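Local coordinates for uncharacterized protein (Corynebacterium diphtheriae NCTC 13129, PDB 3CP3) that is of unknown function but, as a member of the pyridoxamine 5'-phosphate oxidase family, may bind a flavin cofactor, at residues Ala98-Asp103 and Asn125-Asp130. Residues are numbered along the deposited sequence; the frame is centred on the assembly and turned at random.
Sequences AYVVRD and NFVRID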
# COMPACT_ATOMS: atom_id res chain seq x y z
N ALA A 98 9.84 -12.38 3.15
CA ALA A 98 10.92 -11.39 3.32
C ALA A 98 11.87 -11.87 4.44
O ALA A 98 11.40 -12.31 5.52
CB ALA A 98 10.34 -10.03 3.68
N TYR A 99 13.18 -11.79 4.18
CA TYR A 99 14.18 -12.16 5.17
C TYR A 99 15.32 -11.16 5.16
O TYR A 99 15.71 -10.71 4.09
CB TYR A 99 14.82 -13.55 4.87
CG TYR A 99 13.82 -14.60 4.44
CD1 TYR A 99 13.01 -15.29 5.37
CD2 TYR A 99 13.66 -14.90 3.08
CE1 TYR A 99 12.08 -16.25 4.94
CE2 TYR A 99 12.74 -15.87 2.65
CZ TYR A 99 11.98 -16.55 3.58
OH TYR A 99 11.09 -17.47 3.13
N VAL A 100 15.84 -10.84 6.35
CA VAL A 100 17.13 -10.10 6.45
C VAL A 100 18.23 -10.92 5.76
O VAL A 100 18.25 -12.12 5.90
CB VAL A 100 17.49 -9.80 7.91
CG1 VAL A 100 18.79 -9.06 7.97
CG2 VAL A 100 16.41 -8.95 8.55
N VAL A 101 19.22 -10.32 5.06
CA VAL A 101 20.12 -11.09 4.10
C VAL A 101 21.23 -12.14 4.57
O VAL A 101 21.41 -13.22 3.97
CB VAL A 101 20.63 -10.10 2.98
CG1 VAL A 101 21.81 -10.63 2.21
CG2 VAL A 101 19.46 -9.78 2.02
N ARG A 102 21.98 -11.84 5.61
CA ARG A 102 22.94 -12.83 6.18
C ARG A 102 24.20 -13.25 5.38
O ARG A 102 25.29 -13.21 5.93
CB ARG A 102 22.19 -14.07 6.70
CG ARG A 102 20.79 -13.79 7.33
CD ARG A 102 19.66 -14.32 6.48
NE ARG A 102 18.35 -14.03 7.10
CZ ARG A 102 17.38 -14.91 7.30
NH1 ARG A 102 16.29 -14.45 7.91
NH2 ARG A 102 17.49 -16.24 6.97
N ASP A 103 24.06 -13.70 4.12
CA ASP A 103 25.21 -14.10 3.29
C ASP A 103 26.16 -12.89 2.87
O ASP A 103 25.77 -12.01 2.04
CB ASP A 103 24.65 -14.86 2.05
CG ASP A 103 25.75 -15.53 1.23
OD1 ASP A 103 26.53 -16.33 1.78
OD2 ASP A 103 25.82 -15.28 0.01
N ASN A 125 20.30 -3.11 7.49
CA ASN A 125 20.39 -4.41 6.86
C ASN A 125 19.63 -4.35 5.55
O ASN A 125 18.65 -3.62 5.45
CB ASN A 125 19.75 -5.51 7.71
CG ASN A 125 20.54 -5.92 8.93
OD1 ASN A 125 19.93 -6.14 9.98
ND2 ASN A 125 21.87 -6.10 8.82
N PHE A 126 20.01 -5.17 4.58
CA PHE A 126 19.17 -5.43 3.41
C PHE A 126 18.10 -6.45 3.80
O PHE A 126 18.39 -7.32 4.64
CB PHE A 126 20.05 -6.02 2.32
CG PHE A 126 20.95 -5.00 1.69
CD1 PHE A 126 20.44 -4.08 0.78
CD2 PHE A 126 22.27 -4.94 2.01
CE1 PHE A 126 21.31 -3.13 0.19
CE2 PHE A 126 23.13 -4.00 1.43
CZ PHE A 126 22.62 -3.10 0.52
N VAL A 127 16.92 -6.37 3.23
CA VAL A 127 15.91 -7.42 3.38
C VAL A 127 15.71 -7.90 1.95
O VAL A 127 15.74 -7.06 1.04
CB VAL A 127 14.61 -6.83 3.97
CG1 VAL A 127 13.50 -7.87 4.06
CG2 VAL A 127 14.92 -6.23 5.35
N ARG A 128 15.63 -9.21 1.74
CA ARG A 128 15.34 -9.83 0.46
C ARG A 128 13.91 -10.37 0.49
O ARG A 128 13.54 -11.05 1.44
CB ARG A 128 16.25 -11.04 0.21
CG ARG A 128 16.10 -11.68 -1.19
CD ARG A 128 16.35 -13.19 -1.13
NE ARG A 128 17.36 -13.52 -0.14
CZ ARG A 128 17.30 -14.52 0.73
NH1 ARG A 128 16.25 -15.36 0.77
NH2 ARG A 128 18.30 -14.68 1.59
N ILE A 129 13.15 -10.09 -0.57
CA ILE A 129 11.85 -10.72 -0.76
C ILE A 129 11.96 -11.77 -1.85
O ILE A 129 12.27 -11.43 -2.97
CB ILE A 129 10.67 -9.72 -1.14
CG1 ILE A 129 10.60 -8.56 -0.13
CG2 ILE A 129 9.33 -10.54 -1.12
CD1 ILE A 129 9.67 -7.35 -0.53
N ASP A 130 11.69 -13.02 -1.51
CA ASP A 130 11.58 -14.07 -2.49
C ASP A 130 10.14 -14.07 -2.97
O ASP A 130 9.23 -14.32 -2.20
CB ASP A 130 11.87 -15.42 -1.83
CG ASP A 130 13.35 -15.65 -1.59
OD1 ASP A 130 14.21 -15.12 -2.31
OD2 ASP A 130 13.65 -16.34 -0.64
O HOH W 1 11.50 -18.09 0.78
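Asp130 OD2 is held by Arg128 NH1, in a salt bridge of 3.1 Å, and by a water that donates a second bond to it, while across the strands Tyr99 CE2 touches it at 3.4 Å, edge-on in the ring plane. The arginine comes to the syn side of the carboxylate, 31° out of its plane. That water also bonds to Tyr99 OH, closing a bridge from the phenol to the carboxylate. Arg128 starts out with CG anti to the backbone N (chi1 -175°), then bends at chi2 and chi3; this swings NH1 back to within 3.5 Å of Tyr99 CD2, with guanidinium and ring planes 46° apart. Beneath these side chains, Tyr99 and Arg128 form an antiparallel hydrogen-bonded pair, Arg128 N to Tyr99 O at 2.8 Å and Tyr99 N to Arg128 O at 2.9 Å. On the opposite face, Ala98 CB rests on Val127 CG1 (3.8 Å) and, more loosely, on Ile129 CG1. Strand 89-100 ends at Val100, yet Val101 N still reaches Phe126 O in a more bent bond, and Val101 CG2 packs against Phe126 CB at 3.8 Å. These are neighbouring strands of a curled antiparallel sheet, consistent with the split beta-barrel of FMN-binding relatives; strands 57-62 and 76-83 flank the pair. Asp103 sits at the N-cap position of helix 104-110, which supplies Glu106 as salt-bridge partner for Arg128 NE and touches Phe126 through Ala110.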